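Pentafunctional AROM polypeptide (PDB 5SWV) carries the dehydroquinate dehydratase and shikimate dehydrogenase parts of a five-activity enzyme, probably catalysing the third and fourth steps of the shikimate pathway. Local coordinates at residues S138-S143 and F201-F206; A149-W154 and E184-R189; A165-L170 and N214-P219; G172-N175 and D179-E182. All coordinates share one frame; numbering follows the deposited sequence.

Contact 1. Residues S138-S143 and F201-F206; sequences SWHDLS and FNMGRF
At the C-terminal rim of a TIM barrel of the type I 3-dehydroquinase family, Met203 reaches from the end of one strand to His140 at the end of another and Leu142 just past it. The two strands, 134-140 and 198-203, are not neighbours in the sheet, and no hydrogen bond links the segments. Their nearest alpha carbons, Leu142 CA and Met203 CA, lie 8.6 Å apart, so side chains alone bridge the gap. Met203 CG sits between its backbone N and carbonyl carbon (chi1 66°), and a bend at chi3 turns the terminal methyl back toward the imidazole. There Met203 CE meets His140 CD2 at 3.7 Å, arriving at the ring edge near its plane, with the two side chains crossing at about a right angle. The looser touch is Leu142 CD1 to Met203 SD, 4.2 Å. Just beyond the strand, Asp141 OD2 accepts a hydrogen bond from Trp146 N, which ties down the turn that carries Leu142. In type I dehydroquinases an active-site histidine lies at this end of the barrel, and the place of His140 is consistent with that role. Strand 167-173 runs between the two strands and lends Val171 to both His140 and Met203, while Arg211 of helix 208-213 packs on Met203 as well.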
loop_
_atom_site.group_PDB
_atom_site.type_symbol
_atom_site.label_atom_id
_atom_site.label_comp_id
_atom_site.label_asym_id
_atom_site.label_seq_id
_atom_site.Cartn_x
_atom_site.Cartn_y
_atom_site.Cartn_z
ATOM N N SER A 138 -2.884 23.758 9.565
ATOM C CA SER A 138 -1.438 23.854 9.534
ATOM C C SER A 138 -0.952 25.275 9.780
ATOM O O SER A 138 -1.551 26.222 9.295
ATOM C CB SER A 138 -0.932 23.387 8.172
ATOM O OG SER A 138 -1.117 24.401 7.199
ATOM N N TRP A 139 0.148 25.407 10.515
ATOM C CA TRP A 139 0.907 26.648 10.544
ATOM C C TRP A 139 2.404 26.367 10.608
ATOM O O TRP A 139 2.846 25.474 11.325
ATOM C CB TRP A 139 0.494 27.524 11.718
ATOM C CG TRP A 139 1.177 28.856 11.699
ATOM C CD1 TRP A 139 2.324 29.193 12.354
ATOM C CD2 TRP A 139 0.787 30.015 10.954
ATOM N NE1 TRP A 139 2.664 30.498 12.085
ATOM C CE2 TRP A 139 1.734 31.032 11.236
ATOM C CE3 TRP A 139 -0.283 30.307 10.093
ATOM C CZ2 TRP A 139 1.653 32.319 10.680
ATOM C CZ3 TRP A 139 -0.363 31.607 9.541
ATOM C CH2 TRP A 139 0.606 32.587 9.840
ATOM N N HIS A 140 3.159 27.168 9.860
ATOM C CA HIS A 140 4.601 27.061 9.726
ATOM C C HIS A 140 5.262 28.386 10.188
ATOM O O HIS A 140 4.955 29.455 9.649
ATOM C CB HIS A 140 4.955 26.766 8.259
ATOM C CG HIS A 140 4.451 25.443 7.756
ATOM N ND1 HIS A 140 3.126 25.219 7.424
ATOM C CD2 HIS A 140 5.100 24.277 7.514
ATOM C CE1 HIS A 140 2.986 23.971 7.005
ATOM N NE2 HIS A 140 4.167 23.376 7.054
ATOM N N ASP A 141 6.142 28.327 11.184
ATOM C CA ASP A 141 6.885 29.518 11.637
ATOM C C ASP A 141 8.263 29.584 10.977
ATOM O O ASP A 141 9.271 29.119 11.520
ATOM C CB ASP A 141 7.017 29.563 13.166
ATOM C CG ASP A 141 7.859 30.738 13.655
ATOM O OD1 ASP A 141 7.779 31.831 13.043
ATOM O OD2 ASP A 141 8.614 30.560 14.645
ATOM N N LEU A 142 8.293 30.193 9.804
ATOM C CA LEU A 142 9.541 30.402 9.088
ATOM C C LEU A 142 10.572 31.237 9.870
ATOM O O LEU A 142 11.759 31.031 9.698
ATOM C CB LEU A 142 9.272 31.019 7.703
ATOM C CG LEU A 142 9.255 30.015 6.545
ATOM C CD1 LEU A 142 8.343 28.824 6.830
ATOM C CD2 LEU A 142 8.860 30.709 5.245
ATOM N N SER A 143 10.103 32.140 10.737
ATOM C CA SER A 143 10.961 33.026 11.535
ATOM C C SER A 143 11.835 32.291 12.558
ATOM O O SER A 143 12.879 32.802 12.971
ATOM C CB SER A 143 10.112 34.077 12.271
ATOM O OG SER A 143 9.563 33.555 13.468
ATOM N N PHE A 201 6.915 19.102 14.276
ATOM C CA PHE A 201 8.363 19.033 14.059
ATOM C C PHE A 201 8.924 20.401 13.708
ATOM O O PHE A 201 8.183 21.364 13.579
ATOM C CB PHE A 201 8.711 18.038 12.951
ATOM C CG PHE A 201 8.114 18.365 11.620
ATOM C CD1 PHE A 201 6.811 17.977 11.309
ATOM C CD2 PHE A 201 8.860 19.014 10.646
ATOM C CE1 PHE A 201 6.260 18.257 10.063
ATOM C CE2 PHE A 201 8.315 19.288 9.390
ATOM C CZ PHE A 201 7.010 18.920 9.108
ATOM N N ASN A 202 10.247 20.465 13.594
ATOM C CA ASN A 202 10.950 21.647 13.150
ATOM C C ASN A 202 11.592 21.339 11.821
ATOM O O ASN A 202 12.271 20.312 11.673
ATOM C CB ASN A 202 12.039 22.042 14.133
ATOM C CG ASN A 202 11.489 22.422 15.497
ATOM O OD1 ASN A 202 10.559 23.218 15.602
ATOM N ND2 ASN A 202 12.068 21.862 16.551
ATOM N N MET A 203 11.364 22.224 10.854
ATOM C CA MET A 203 12.116 22.186 9.615
ATOM C C MET A 203 13.489 22.826 9.834
ATOM O O MET A 203 13.775 23.349 10.919
ATOM C CB MET A 203 11.323 22.820 8.474
ATOM C CG MET A 203 11.047 24.317 8.564
ATOM S SD MET A 203 9.985 24.975 7.240
ATOM C CE MET A 203 8.758 23.701 7.010
ATOM N N GLY A 204 14.334 22.758 8.813
ATOM C CA GLY A 204 15.725 23.178 8.916
ATOM C C GLY A 204 16.591 21.961 9.127
ATOM O O GLY A 204 16.140 20.969 9.687
ATOM N N ARG A 205 17.843 22.037 8.683
ATOM C CA ARG A 205 18.818 20.969 8.926
ATOM C C ARG A 205 19.033 20.709 10.404
ATOM O O ARG A 205 19.272 19.568 10.786
ATOM C CB ARG A 205 20.160 21.288 8.280
ATOM C CG ARG A 205 20.090 21.312 6.766
ATOM C CD ARG A 205 21.465 21.423 6.104
ATOM N NE ARG A 205 21.451 20.762 4.797
ATOM C CZ ARG A 205 21.364 19.436 4.610
ATOM N NH1 ARG A 205 21.334 18.951 3.374
ATOM N NH2 ARG A 205 21.300 18.573 5.642
ATOM N N PHE A 206 18.956 21.758 11.224
ATOM C CA PHE A 206 19.013 21.604 12.686
ATOM C C PHE A 206 17.781 20.880 13.243
ATOM O O PHE A 206 17.855 20.241 14.287
ATOM C CB PHE A 206 19.114 22.955 13.408
ATOM C CG PHE A 206 20.465 23.639 13.329
ATOM C CD1 PHE A 206 21.620 23.019 13.817
ATOM C CD2 PHE A 206 20.564 24.963 12.866
ATOM C CE1 PHE A 206 22.849 23.682 13.789
ATOM C CE2 PHE A 206 21.790 25.628 12.840
ATOM C CZ PHE A 206 22.933 24.984 13.299
#

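Contact 2. Residues A149-W154 and E184-R189; sequences ARPHEW and EEFRTR
This is a packing contact in the outer helical layer of the barrel, where Pro151, leading into helix 152-162, meets Phe186 and Arg189 of helix 177-193. No hydrogen bond crosses it, and the nearest alpha carbons, Ala149 CA and Phe186 CA, are 6.7 Å apart. Pro151 CG lies 3.8 Å from Phe186 CE1 and approaches the ring at its edge, near the plane; CB of the proline touches the same corner. Phe186 points its ring across the gap because CG is anti to the backbone N (chi1 179°). Arg189 comes at Pro151 from the opposite direction. Its chain bends at chi3 and folds back along its own helix, so that Phe186 CA sits 4.0 Å above one face of the Arg189 guanidinium, toward its rim, and the edge is met by Pro151 CG, 4.0 Å from NH2. That same NH2 hydrogen-bonds to Trp148 O, which fixes the group beside the loop. Pro151 itself is the centre of an inverse gamma turn, with a weak bond from His152 N to Arg150 O, and occupies the N-cap position of its helix. Farther round helix 177-193, Arg187 grips Glu184 side-on: NE donates to OE1, and NH2 to OE2 at 3.0 Å, as a salt bridge. Trp148 fills in between the helices, stacking on the Trp154 ring and meeting that of Phe186 at about 50°, while Trp146 meets Trp154 edge-to-face.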
loop_
_atom_site.group_PDB
_atom_site.type_symbol
_atom_site.label_atom_id
_atom_site.label_comp_id
_atom_site.label_asym_id
_atom_site.label_seq_id
_atom_site.Cartn_x
_atom_site.Cartn_y
_atom_site.Cartn_z
ATOM N N ALA A 149 8.916 26.186 24.466
ATOM C CA ALA A 149 8.910 26.254 25.931
ATOM C C ALA A 149 7.971 27.341 26.452
ATOM O O ALA A 149 7.386 27.160 27.508
ATOM C CB ALA A 149 10.316 26.490 26.466
ATOM N N ARG A 150 7.859 28.463 25.728
ATOM C CA ARG A 150 6.922 29.560 26.046
ATOM C C ARG A 150 6.035 29.816 24.828
ATOM O O ARG A 150 6.258 30.782 24.104
ATOM C CB ARG A 150 7.682 30.853 26.365
ATOM C CG ARG A 150 8.486 30.845 27.663
ATOM C CD ARG A 150 9.419 32.066 27.775
ATOM N NE ARG A 150 10.281 32.279 26.591
ATOM C CZ ARG A 150 11.323 31.510 26.229
ATOM N NH1 ARG A 150 11.678 30.426 26.932
ATOM N NH2 ARG A 150 12.017 31.818 25.135
ATOM N N PRO A 151 5.018 28.969 24.602
ATOM C CA PRO A 151 4.372 28.947 23.303
ATOM C C PRO A 151 3.080 29.757 23.238
ATOM O O PRO A 151 2.033 29.204 22.932
ATOM C CB PRO A 151 4.099 27.454 23.135
ATOM C CG PRO A 151 3.757 27.000 24.526
ATOM C CD PRO A 151 4.452 27.928 25.483
ATOM N N HIS A 152 3.141 31.060 23.493
ATOM C CA HIS A 152 1.935 31.905 23.431
ATOM C C HIS A 152 1.309 31.912 22.026
ATOM O O HIS A 152 0.092 31.738 21.886
ATOM C CB HIS A 152 2.224 33.338 23.898
ATOM C CG HIS A 152 1.006 34.228 23.936
ATOM N ND1 HIS A 152 1.040 35.566 23.584
ATOM C CD2 HIS A 152 -0.284 33.965 24.272
ATOM C CE1 HIS A 152 -0.167 36.090 23.716
ATOM N NE2 HIS A 152 -0.989 35.139 24.128
ATOM N N GLU A 153 2.146 32.077 21.002
ATOM C CA GLU A 153 1.665 32.223 19.633
ATOM C C GLU A 153 1.212 30.897 19.059
ATOM O O GLU A 153 0.256 30.878 18.287
ATOM C CB GLU A 153 2.695 32.881 18.710
ATOM C CG GLU A 153 3.114 34.284 19.131
ATOM C CD GLU A 153 4.351 34.282 20.039
ATOM O OE1 GLU A 153 4.480 33.380 20.899
ATOM O OE2 GLU A 153 5.219 35.173 19.900
ATOM N N TRP A 154 1.893 29.805 19.424
ATOM C CA TRP A 154 1.462 28.452 19.028
ATOM C C TRP A 154 0.092 28.104 19.601
ATOM O O TRP A 154 -0.736 27.509 18.916
ATOM C CB TRP A 154 2.466 27.370 19.445
ATOM C CG TRP A 154 3.746 27.374 18.660
ATOM C CD1 TRP A 154 4.997 27.642 19.138
ATOM C CD2 TRP A 154 3.902 27.104 17.261
ATOM N NE1 TRP A 154 5.923 27.552 18.124
ATOM C CE2 TRP A 154 5.275 27.226 16.961
ATOM C CE3 TRP A 154 3.015 26.770 16.230
ATOM C CZ2 TRP A 154 5.780 27.025 15.674
ATOM C CZ3 TRP A 154 3.519 26.580 14.942
ATOM C CH2 TRP A 154 4.886 26.705 14.682
ATOM N N GLU A 184 9.702 18.441 22.063
ATOM C CA GLU A 184 9.222 17.200 22.696
ATOM C C GLU A 184 8.522 17.432 24.040
ATOM O O GLU A 184 7.514 16.793 24.320
ATOM C CB GLU A 184 10.348 16.176 22.883
ATOM C CG GLU A 184 10.997 15.639 21.604
ATOM C CD GLU A 184 10.017 15.153 20.545
ATOM O OE1 GLU A 184 9.087 14.383 20.886
ATOM O OE2 GLU A 184 10.199 15.550 19.362
ATOM N N GLU A 185 9.055 18.330 24.863
ATOM C CA GLU A 185 8.345 18.792 26.072
ATOM C C GLU A 185 6.952 19.281 25.721
ATOM O O GLU A 185 5.969 18.861 26.336
ATOM C CB GLU A 185 9.100 19.922 26.767
ATOM C CG GLU A 185 10.131 19.425 27.755
ATOM C CD GLU A 185 11.358 20.335 27.886
ATOM O OE1 GLU A 185 11.289 21.564 27.595
ATOM O OE2 GLU A 185 12.415 19.799 28.297
ATOM N N PHE A 186 6.894 20.159 24.721
ATOM C CA PHE A 186 5.640 20.682 24.220
ATOM C C PHE A 186 4.722 19.549 23.740
ATOM O O PHE A 186 3.570 19.492 24.136
ATOM C CB PHE A 186 5.888 21.713 23.107
ATOM C CG PHE A 186 4.622 22.283 22.514
ATOM C CD1 PHE A 186 4.005 23.388 23.091
ATOM C CD2 PHE A 186 4.034 21.701 21.394
ATOM C CE1 PHE A 186 2.833 23.907 22.561
ATOM C CE2 PHE A 186 2.857 22.211 20.865
ATOM C CZ PHE A 186 2.257 23.316 21.448
ATOM N N ARG A 187 5.241 18.639 22.921
ATOM C CA ARG A 187 4.461 17.509 22.460
ATOM C C ARG A 187 3.807 16.783 23.625
ATOM O O ARG A 187 2.626 16.446 23.545
ATOM C CB ARG A 187 5.308 16.537 21.637
ATOM C CG ARG A 187 4.682 15.161 21.476
ATOM C CD ARG A 187 4.941 14.492 20.146
ATOM N NE ARG A 187 6.231 14.800 19.527
ATOM C CZ ARG A 187 6.438 14.975 18.211
ATOM N NH1 ARG A 187 5.448 14.903 17.328
ATOM N NH2 ARG A 187 7.662 15.242 17.759
ATOM N N THR A 188 4.562 16.542 24.700
ATOM C CA THR A 188 4.022 15.785 25.841
ATOM C C THR A 188 2.863 16.560 26.493
ATOM O O THR A 188 1.810 15.979 26.745
ATOM C CB THR A 188 5.110 15.397 26.881
ATOM O OG1 THR A 188 6.104 14.582 26.262
ATOM C CG2 THR A 188 4.520 14.593 28.017
ATOM N N ARG A 189 3.048 17.863 26.709
ATOM C CA ARG A 189 2.058 18.700 27.408
ATOM C C ARG A 189 0.717 18.859 26.670
ATOM O O ARG A 189 -0.348 18.745 27.280
ATOM C CB ARG A 189 2.623 20.104 27.684
ATOM C CG ARG A 189 3.791 20.163 28.651
ATOM C CD ARG A 189 3.947 21.554 29.266
ATOM N NE ARG A 189 4.078 22.643 28.274
ATOM C CZ ARG A 189 5.210 23.029 27.659
ATOM N NH1 ARG A 189 6.381 22.418 27.887
ATOM N NH2 ARG A 189 5.169 24.041 26.785
#

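Contact 3. Residues A165-L170 and N214-P219; sequences ADVIKL and NKFMTP
The backbones of 165-170 and 214-219 keep well apart, Lys169 CA and Met217 CA being nearest at 9.5 Å, yet Val167 and Phe216 meet across the gap. Strand 198-203 stands between strands 167-173 and 218-220 where this TIM barrel closes, and accordingly no hydrogen bond joins the two segments. The side chains bridge at the N-terminal floor: Val167 CG1 lies 3.9 Å from Phe216 CE2, at the ring edge and in its plane. Both groups are placed alike, with Val167 CG1 and Phe216 CG each anti to the backbone N. One ring face of Phe216 is covered by Met217 CG, 3.7 Å above its centre, and Leu3 of helix 3-8 touches both Val167 and Phe216 from below the barrel. Higher up, Lys169 extends into the interior, its NZ 4.5 Å from Pro219 CG. Its position is consistent with the Schiff-base lysine of type I dehydroquinases. The turn into the last strand is held by Asn214, whose OD1 accepts from Leu200 N and Arg187 NH1. Its ND2 donates to Phe216 O at 3.1 Å, coming from above the carbonyl plane.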
loop_
_atom_site.group_PDB
_atom_site.type_symbol
_atom_site.label_atom_id
_atom_site.label_comp_id
_atom_site.label_asym_id
_atom_site.label_seq_id
_atom_site.Cartn_x
_atom_site.Cartn_y
_atom_site.Cartn_z
ATOM N N ALA A 165 -10.512 21.332 13.362
ATOM C CA ALA A 165 -9.474 20.379 12.924
ATOM C C ALA A 165 -9.799 18.907 13.107
ATOM O O ALA A 165 -10.291 18.519 14.139
ATOM C CB ALA A 165 -8.177 20.672 13.650
ATOM N N ASP A 166 -9.481 18.095 12.112
ATOM C CA ASP A 166 -9.336 16.653 12.311
ATOM C C ASP A 166 -7.883 16.273 12.667
ATOM O O ASP A 166 -7.648 15.259 13.330
ATOM C CB ASP A 166 -9.768 15.895 11.056
ATOM C CG ASP A 166 -11.221 16.104 10.727
ATOM O OD1 ASP A 166 -12.068 15.514 11.418
ATOM O OD2 ASP A 166 -11.528 16.855 9.779
ATOM N N VAL A 167 -6.924 17.045 12.154
ATOM C CA VAL A 167 -5.503 16.910 12.477
ATOM C C VAL A 167 -4.927 18.312 12.597
ATOM O O VAL A 167 -5.400 19.221 11.914
ATOM C CB VAL A 167 -4.729 16.172 11.362
ATOM C CG1 VAL A 167 -3.240 16.026 11.729
ATOM C CG2 VAL A 167 -5.377 14.823 11.063
ATOM N N ILE A 168 -3.930 18.501 13.461
ATOM C CA ILE A 168 -3.248 19.794 13.563
ATOM C C ILE A 168 -1.794 19.570 13.221
ATOM O O ILE A 168 -1.185 18.617 13.677
ATOM C CB ILE A 168 -3.389 20.431 14.947
ATOM C CG1 ILE A 168 -4.867 20.704 15.247
ATOM C CG2 ILE A 168 -2.600 21.733 15.010
ATOM C CD1 ILE A 168 -5.150 21.275 16.628
ATOM N N LYS A 169 -1.250 20.454 12.393
ATOM C CA LYS A 169 0.132 20.378 11.963
ATOM C C LYS A 169 0.812 21.685 12.345
ATOM O O LYS A 169 0.424 22.745 11.874
ATOM C CB LYS A 169 0.179 20.147 10.468
ATOM C CG LYS A 169 1.569 20.007 9.881
ATOM C CD LYS A 169 1.460 19.950 8.364
ATOM C CE LYS A 169 2.665 20.587 7.696
ATOM N NZ LYS A 169 3.684 19.575 7.322
ATOM N N LEU A 170 1.819 21.600 13.212
ATOM C CA LEU A 170 2.580 22.773 13.643
ATOM C C LEU A 170 4.035 22.517 13.323
ATOM O O LEU A 170 4.582 21.496 13.743
ATOM C CB LEU A 170 2.419 22.998 15.138
ATOM C CG LEU A 170 0.990 23.151 15.639
ATOM C CD1 LEU A 170 0.994 23.298 17.152
ATOM C CD2 LEU A 170 0.284 24.336 14.984
ATOM N N ASN A 214 8.912 12.599 15.347
ATOM C CA ASN A 214 7.497 12.741 15.023
ATOM C C ASN A 214 6.933 11.466 14.381
ATOM O O ASN A 214 7.205 11.169 13.226
ATOM C CB ASN A 214 7.294 13.931 14.103
ATOM C CG ASN A 214 5.842 14.113 13.720
ATOM O OD1 ASN A 214 5.043 14.551 14.519
ATOM N ND2 ASN A 214 5.495 13.753 12.496
ATOM N N LYS A 215 6.148 10.710 15.134
ATOM C CA LYS A 215 5.715 9.376 14.678
ATOM C C LYS A 215 4.536 9.446 13.742
ATOM O O LYS A 215 4.485 8.711 12.778
ATOM C CB LYS A 215 5.428 8.466 15.869
ATOM C CG LYS A 215 6.717 8.174 16.629
ATOM C CD LYS A 215 6.553 7.250 17.825
ATOM C CE LYS A 215 5.562 7.824 18.828
ATOM N NZ LYS A 215 5.917 7.434 20.216
ATOM N N PHE A 216 3.623 10.367 14.015
ATOM C CA PHE A 216 2.382 10.489 13.272
ATOM C C PHE A 216 2.492 11.385 12.038
ATOM O O PHE A 216 2.670 12.596 12.158
ATOM C CB PHE A 216 1.295 11.026 14.197
ATOM C CG PHE A 216 -0.037 11.129 13.545
ATOM C CD1 PHE A 216 -0.788 9.987 13.308
ATOM C CD2 PHE A 216 -0.537 12.366 13.146
ATOM C CE1 PHE A 216 -2.033 10.068 12.690
ATOM C CE2 PHE A 216 -1.777 12.458 12.524
ATOM C CZ PHE A 216 -2.528 11.306 12.293
ATOM N N MET A 217 2.358 10.767 10.859
ATOM C CA MET A 217 2.288 11.456 9.541
ATOM C C MET A 217 3.437 12.428 9.285
ATOM O O MET A 217 3.218 13.621 9.070
ATOM C CB MET A 217 0.938 12.166 9.354
ATOM C CG MET A 217 -0.256 11.228 9.318
ATOM S SD MET A 217 -1.822 12.119 9.078
ATOM C CE MET A 217 -1.700 12.514 7.333
ATOM N N THR A 218 4.657 11.898 9.303
ATOM C CA THR A 218 5.849 12.679 8.968
ATOM C C THR A 218 5.941 12.819 7.457
ATOM O O THR A 218 5.726 11.843 6.740
ATOM C CB THR A 218 7.142 12.005 9.477
ATOM O OG1 THR A 218 7.086 11.883 10.899
ATOM C CG2 THR A 218 8.361 12.821 9.118
ATOM N N PRO A 219 6.243 14.030 6.960
ATOM C CA PRO A 219 6.509 14.116 5.526
ATOM C C PRO A 219 7.903 13.621 5.178
ATOM O O PRO A 219 8.860 13.842 5.926
ATOM C CB PRO A 219 6.358 15.601 5.210
ATOM C CG PRO A 219 6.568 16.282 6.500
ATOM C CD PRO A 219 6.067 15.356 7.564
#

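Contact 4. Residues G172-N175 and D179-E182; sequences GMAN and DNLE
Asp179 OD2 takes two hydrogen bonds from Asn175, one from its backbone and one from its side chain, within the beta-alpha-beta unit formed by strand 167-173, helix 177-193 and strand 198-203 of the TIM barrel. The backbone bond, Asn175 N to Asp179 OD2, is 2.9 Å long and nearly straight at 167°, and it uses the anti lone pair of the oxygen. Asn175 ND2 reaches the same atom at 3.0 Å with a more bent angle of 144°, meeting it nearly along the C-O direction. Both donors converge on OD2, so one oxygen carries the grip; the amide and carboxylate planes are 72° apart. Asn175 can bring its own amide round to the acceptor because CG sits beside the backbone N. Beside the polar pair, Ala174 CB rests 4.3 Å from Asp179 CB, and Asn180 OD1 approaches the same methyl.

A second shell holds these groups in place. Asn175 ND2 also donates to Gly144 O, which links the loop to the one after strand 134-140, and Asp179 N bonds to Asn176 OD1. With its carboxylate in the first turn of helix 177-193, Asp179 would probably be stabilised by the helix N-terminal dipole. On the strand side, backbone hydrogen bonds pair Gly172 and Ala174 with Met203 of strand 198-203. The helix is tied to the end of that strand by Asn180, whose OD1 accepts from Asn202 ND2 and whose ND2 donates to Phe206 O.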
loop_
_atom_site.group_PDB
_atom_site.type_symbol
_atom_site.label_atom_id
_atom_site.label_comp_id
_atom_site.label_asym_id
_atom_site.label_seq_id
_atom_site.Cartn_x
_atom_site.Cartn_y
_atom_site.Cartn_z
ATOM N N GLY A 172 7.885 24.335 13.311
ATOM C CA GLY A 172 8.797 25.422 13.638
ATOM C C GLY A 172 10.010 25.407 12.736
ATOM O O GLY A 172 10.144 24.520 11.894
ATOM N N MET A 173 10.871 26.412 12.898
ATOM C CA MET A 173 12.202 26.402 12.317
ATOM C C MET A 173 13.169 26.275 13.476
ATOM O O MET A 173 13.096 27.045 14.441
ATOM C CB MET A 173 12.462 27.688 11.528
ATOM C CG MET A 173 13.870 27.802 10.924
ATOM S SD MET A 173 14.210 26.659 9.555
ATOM C CE MET A 173 13.194 27.344 8.246
ATOM N N ALA A 174 14.074 25.310 13.385
ATOM C CA ALA A 174 15.022 25.067 14.464
ATOM C C ALA A 174 16.280 25.893 14.266
ATOM O O ALA A 174 16.829 25.922 13.165
ATOM C CB ALA A 174 15.375 23.597 14.527
ATOM N N ASN A 175 16.732 26.547 15.335
ATOM C CA ASN A 175 18.044 27.227 15.369
ATOM C C ASN A 175 19.168 26.365 15.973
ATOM O O ASN A 175 20.346 26.621 15.736
ATOM C CB ASN A 175 17.951 28.524 16.169
ATOM C CG ASN A 175 16.778 29.368 15.759
ATOM O OD1 ASN A 175 16.842 30.080 14.770
ATOM N ND2 ASN A 175 15.699 29.296 16.515
ATOM N N ASP A 179 15.965 23.454 20.545
ATOM C CA ASP A 179 14.630 23.674 19.990
ATOM C C ASP A 179 13.870 22.356 19.745
ATOM O O ASP A 179 12.667 22.298 19.931
ATOM C CB ASP A 179 14.691 24.515 18.687
ATOM C CG ASP A 179 14.987 26.016 18.933
ATOM O OD1 ASP A 179 14.785 26.534 20.058
ATOM O OD2 ASP A 179 15.431 26.691 17.974
ATOM N N ASN A 180 14.574 21.311 19.337
ATOM C CA ASN A 180 13.973 19.989 19.148
ATOM C C ASN A 180 13.554 19.360 20.472
ATOM O O ASN A 180 12.533 18.678 20.545
ATOM C CB ASN A 180 14.929 19.053 18.388
ATOM C CG ASN A 180 15.216 19.539 16.975
ATOM O OD1 ASN A 180 14.324 20.023 16.295
ATOM N ND2 ASN A 180 16.464 19.430 16.534
ATOM N N LEU A 181 14.347 19.610 21.510
ATOM C CA LEU A 181 14.040 19.132 22.856
ATOM C C LEU A 181 12.872 19.881 23.496
ATOM O O LEU A 181 12.005 19.262 24.105
ATOM C CB LEU A 181 15.281 19.215 23.747
ATOM C CG LEU A 181 16.493 18.400 23.271
ATOM C CD1 LEU A 181 17.577 18.450 24.325
ATOM C CD2 LEU A 181 16.153 16.949 22.973
ATOM N N GLU A 182 12.841 21.202 23.367
ATOM C CA GLU A 182 11.698 21.965 23.857
ATOM C C GLU A 182 10.408 21.506 23.157
ATOM O O GLU A 182 9.353 21.423 23.774
ATOM C CB GLU A 182 11.945 23.467 23.695
ATOM C CG GLU A 182 12.957 23.986 24.708
ATOM C CD GLU A 182 13.423 25.421 24.495
ATOM O OE1 GLU A 182 14.302 25.856 25.256
ATOM O OE2 GLU A 182 12.931 26.127 23.595
#

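In the fold
Along the chain, segment 138-143 opens contact 1, which segment 201-206 closes, 58 residues on from the nearer end. Inside that loop lies contact 2, joining the start of helix 152-162 to helix 177-193, and inside contact 2 lies contact 4, the short turn from strand 167-173 into the same helix. Contact 3 starts on strand 167-173 and ends at strand 218-220, so it crosses contacts 1 and 2 and encloses contact 4. Contacts 1 and 3 meet in the barrel interior, where His140 packs on Lys169 and Phe201 on Pro219. Outside, Trp154 CZ3 packs on Leu170 CB and joins contact 2 to contact 3. Together they connect the mouth, floor and helical layer.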